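Long-range contact in DELTA1-pyrroline-2-carboxylate reductase (PDB 6T3E), which catalyses the NAD(P)H-dependent reduction of Delta1-pyrroline-2-carboxylate to L-proline, probably in L-hydroxyproline metabolism: residues Val42-Leu53 / Leu323-Leu333. Numbering follows the deposited sequence.
Sequences VIESVERAFLEL and LAIEDAITAKL
I329 and I325, one helical turn apart, set their branches against helix 39-54 at A49, a worked example of branched side chains of one helix settling around a small residue of another; the axes of segments 42-53 and 324-333 approach to 8.8 Å and cross at 128°. I329 can be followed outward from CB, which lies beside A49 CB. I329 CG2 lies 3.6 Å from A49 CB and also meets V46 at its CA. With CG1 anti to the backbone N (chi1 -165°), the other branch turns to the S45 carbonyl and CB, and CD1 ends loosely beside the aliphatic CD of R48, 4.4 Å away. I325 leads off at about a right angle to I329, toward F50: its CD1 sits 3.7 Å from the centroid of the F50 ring, almost over the centre of one face, a CH-pi contact, while L53 CD2 and A49 CB close round the same methyl. The carboxylate of E326 comes to the F50 edge instead, OE2 lying 3.3 Å from F50 CZ with the two planes 67° apart, and its OE1 is paired with R134, a residue of the proline pocket. T330 OG1 donates to E326 O at 2.9 Å, and the same oxygen lies against V42 CG1 in van der Waals contact. Beyond this interface, V42, E326 and T330 pack on helix 128-146, I325 touches strands 58-68 and 73-82, and D327 bridges to R134 and K91, linking helix 324-341 to the proline pocket, where both of these residues lie, beside the mixed sheet.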
# COMPACT_ATOMS: atom_id res chain seq x y z
N VAL B 42 -19.80 -2.54 14.30
CA VAL B 42 -18.53 -3.00 13.73
C VAL B 42 -18.43 -4.52 13.83
O VAL B 42 -17.88 -5.17 12.93
CB VAL B 42 -17.34 -2.32 14.44
CG1 VAL B 42 -16.04 -2.65 13.73
CG2 VAL B 42 -17.53 -0.82 14.45
N ILE B 43 -18.96 -5.10 14.91
CA ILE B 43 -18.95 -6.55 15.04
C ILE B 43 -19.73 -7.19 13.90
O ILE B 43 -19.24 -8.10 13.22
CB ILE B 43 -19.50 -6.96 16.42
CG1 ILE B 43 -18.43 -6.73 17.50
CG2 ILE B 43 -20.02 -8.40 16.39
CD1 ILE B 43 -18.98 -6.59 18.88
N GLU B 44 -20.94 -6.68 13.65
CA GLU B 44 -21.73 -7.19 12.54
C GLU B 44 -21.01 -7.00 11.21
O GLU B 44 -20.99 -7.91 10.37
CB GLU B 44 -23.10 -6.50 12.50
CG GLU B 44 -23.98 -6.79 13.71
CD GLU B 44 -25.18 -5.85 13.81
OE1 GLU B 44 -25.69 -5.39 12.76
OE2 GLU B 44 -25.60 -5.56 14.95
N SER B 45 -20.36 -5.85 11.03
CA SER B 45 -19.75 -5.54 9.74
C SER B 45 -18.52 -6.40 9.48
O SER B 45 -18.33 -6.90 8.37
CB SER B 45 -19.37 -4.06 9.68
OG SER B 45 -20.48 -3.25 10.02
N VAL B 46 -17.67 -6.57 10.50
CA VAL B 46 -16.48 -7.41 10.33
C VAL B 46 -16.89 -8.86 10.09
O VAL B 46 -16.26 -9.58 9.31
CB VAL B 46 -15.54 -7.26 11.55
CG1 VAL B 46 -14.51 -8.38 11.56
CG2 VAL B 46 -14.84 -5.89 11.56
N GLU B 47 -17.98 -9.30 10.73
CA GLU B 47 -18.46 -10.66 10.48
C GLU B 47 -18.88 -10.84 9.03
O GLU B 47 -18.57 -11.87 8.41
CB GLU B 47 -19.62 -10.96 11.42
CG GLU B 47 -20.13 -12.38 11.31
CD GLU B 47 -20.85 -12.84 12.57
OE1 GLU B 47 -21.21 -11.97 13.43
OE2 GLU B 47 -21.03 -14.07 12.71
N ARG B 48 -19.57 -9.85 8.46
CA ARG B 48 -20.00 -9.95 7.06
C ARG B 48 -18.81 -9.90 6.11
O ARG B 48 -18.82 -10.56 5.06
CB ARG B 48 -20.98 -8.81 6.74
CG ARG B 48 -21.47 -8.83 5.30
CD ARG B 48 -21.49 -7.45 4.62
NE ARG B 48 -22.30 -7.43 3.40
CZ ARG B 48 -22.05 -8.14 2.29
NH1 ARG B 48 -20.98 -8.92 2.22
NH2 ARG B 48 -22.87 -8.05 1.25
N ALA B 49 -17.76 -9.15 6.48
CA ALA B 49 -16.57 -9.06 5.64
C ALA B 49 -15.89 -10.42 5.51
O ALA B 49 -15.37 -10.77 4.44
CB ALA B 49 -15.61 -8.03 6.22
N PHE B 50 -15.86 -11.19 6.61
CA PHE B 50 -15.27 -12.52 6.57
C PHE B 50 -16.16 -13.51 5.83
O PHE B 50 -15.66 -14.41 5.14
CB PHE B 50 -14.99 -13.01 7.99
CG PHE B 50 -13.69 -12.50 8.54
CD1 PHE B 50 -12.49 -13.10 8.17
CD2 PHE B 50 -13.65 -11.42 9.39
CE1 PHE B 50 -11.30 -12.64 8.66
CE2 PHE B 50 -12.45 -10.94 9.90
CZ PHE B 50 -11.27 -11.55 9.53
N LEU B 51 -17.49 -13.37 5.95
CA LEU B 51 -18.37 -14.18 5.14
C LEU B 51 -18.19 -13.86 3.66
O LEU B 51 -18.17 -14.77 2.82
CB LEU B 51 -19.82 -13.97 5.56
CG LEU B 51 -20.89 -14.71 4.73
CD1 LEU B 51 -20.66 -16.22 4.76
CD2 LEU B 51 -22.28 -14.36 5.23
N GLU B 52 -18.04 -12.58 3.34
CA GLU B 52 -17.77 -12.20 1.95
C GLU B 52 -16.43 -12.76 1.49
O GLU B 52 -16.29 -13.18 0.33
CB GLU B 52 -17.83 -10.67 1.82
CG GLU B 52 -17.32 -10.11 0.49
CD GLU B 52 -17.75 -8.66 0.21
OE1 GLU B 52 -18.55 -8.09 0.99
OE2 GLU B 52 -17.27 -8.08 -0.79
N LEU B 53 -15.44 -12.82 2.39
CA LEU B 53 -14.13 -13.39 2.05
C LEU B 53 -14.22 -14.89 1.78
O LEU B 53 -13.52 -15.41 0.91
CB LEU B 53 -13.14 -13.10 3.17
CG LEU B 53 -11.98 -14.08 3.35
CD1 LEU B 53 -10.95 -13.88 2.24
CD2 LEU B 53 -11.36 -13.88 4.73
N LEU B 323 -6.36 -8.11 9.40
CA LEU B 323 -6.62 -8.40 7.99
C LEU B 323 -7.28 -7.18 7.35
O LEU B 323 -8.14 -6.54 7.96
CB LEU B 323 -7.49 -9.65 7.83
CG LEU B 323 -7.49 -10.29 6.44
CD1 LEU B 323 -6.10 -10.70 5.99
CD2 LEU B 323 -8.46 -11.47 6.40
N ALA B 324 -6.87 -6.87 6.12
CA ALA B 324 -7.28 -5.61 5.50
C ALA B 324 -8.78 -5.51 5.26
O ALA B 324 -9.30 -4.40 5.15
CB ALA B 324 -6.54 -5.41 4.17
N ILE B 325 -9.49 -6.64 5.19
CA ILE B 325 -10.93 -6.58 4.93
C ILE B 325 -11.65 -5.89 6.08
O ILE B 325 -12.71 -5.28 5.88
CB ILE B 325 -11.54 -7.97 4.68
CG1 ILE B 325 -11.41 -8.86 5.91
CG2 ILE B 325 -10.91 -8.60 3.48
CD1 ILE B 325 -12.26 -10.11 5.83
N GLU B 326 -11.12 -6.02 7.30
CA GLU B 326 -11.76 -5.37 8.44
C GLU B 326 -11.68 -3.85 8.34
O GLU B 326 -12.62 -3.15 8.73
CB GLU B 326 -11.14 -5.88 9.73
CG GLU B 326 -10.73 -7.35 9.66
CD GLU B 326 -9.86 -7.81 10.82
OE1 GLU B 326 -9.06 -7.01 11.35
OE2 GLU B 326 -9.98 -8.99 11.20
N ASP B 327 -10.59 -3.33 7.77
CA ASP B 327 -10.51 -1.89 7.56
C ASP B 327 -11.48 -1.45 6.46
O ASP B 327 -12.18 -0.45 6.63
CB ASP B 327 -9.08 -1.48 7.22
CG ASP B 327 -8.07 -2.06 8.20
OD1 ASP B 327 -8.18 -1.79 9.42
OD2 ASP B 327 -7.17 -2.81 7.74
N ALA B 328 -11.57 -2.21 5.37
CA ALA B 328 -12.42 -1.78 4.27
C ALA B 328 -13.89 -1.80 4.67
O ALA B 328 -14.64 -0.87 4.35
CB ALA B 328 -12.19 -2.63 3.02
N ILE B 329 -14.34 -2.84 5.37
CA ILE B 329 -15.75 -2.91 5.74
C ILE B 329 -16.07 -1.84 6.78
O ILE B 329 -17.18 -1.30 6.80
CB ILE B 329 -16.13 -4.33 6.22
CG1 ILE B 329 -17.65 -4.47 6.25
CG2 ILE B 329 -15.54 -4.64 7.57
CD1 ILE B 329 -18.27 -4.44 4.89
N THR B 330 -15.12 -1.53 7.66
CA THR B 330 -15.37 -0.48 8.64
C THR B 330 -15.28 0.91 8.01
O THR B 330 -16.14 1.77 8.27
CB THR B 330 -14.39 -0.65 9.80
OG1 THR B 330 -14.62 -1.93 10.39
CG2 THR B 330 -14.59 0.42 10.85
N ALA B 331 -14.31 1.13 7.12
CA ALA B 331 -14.18 2.43 6.46
C ALA B 331 -15.39 2.74 5.60
O ALA B 331 -15.87 3.88 5.59
CB ALA B 331 -12.93 2.47 5.60
N LYS B 332 -15.92 1.74 4.88
CA LYS B 332 -17.08 2.01 4.04
C LYS B 332 -18.32 2.19 4.90
O LYS B 332 -19.15 3.06 4.62
CB LYS B 332 -17.27 0.87 3.03
CG LYS B 332 -18.41 1.07 2.02
CD LYS B 332 -17.94 1.76 0.70
CE LYS B 332 -19.07 1.97 -0.34
NZ LYS B 332 -19.00 3.28 -1.08
N LEU B 333 -18.41 1.44 6.00
CA LEU B 333 -19.44 1.65 7.01
C LEU B 333 -19.41 3.08 7.52
O LEU B 333 -20.44 3.76 7.57
CB LEU B 333 -19.22 0.64 8.14
CG LEU B 333 -20.15 0.51 9.34
CD1 LEU B 333 -19.74 1.38 10.49
CD2 LEU B 333 -21.56 0.82 8.90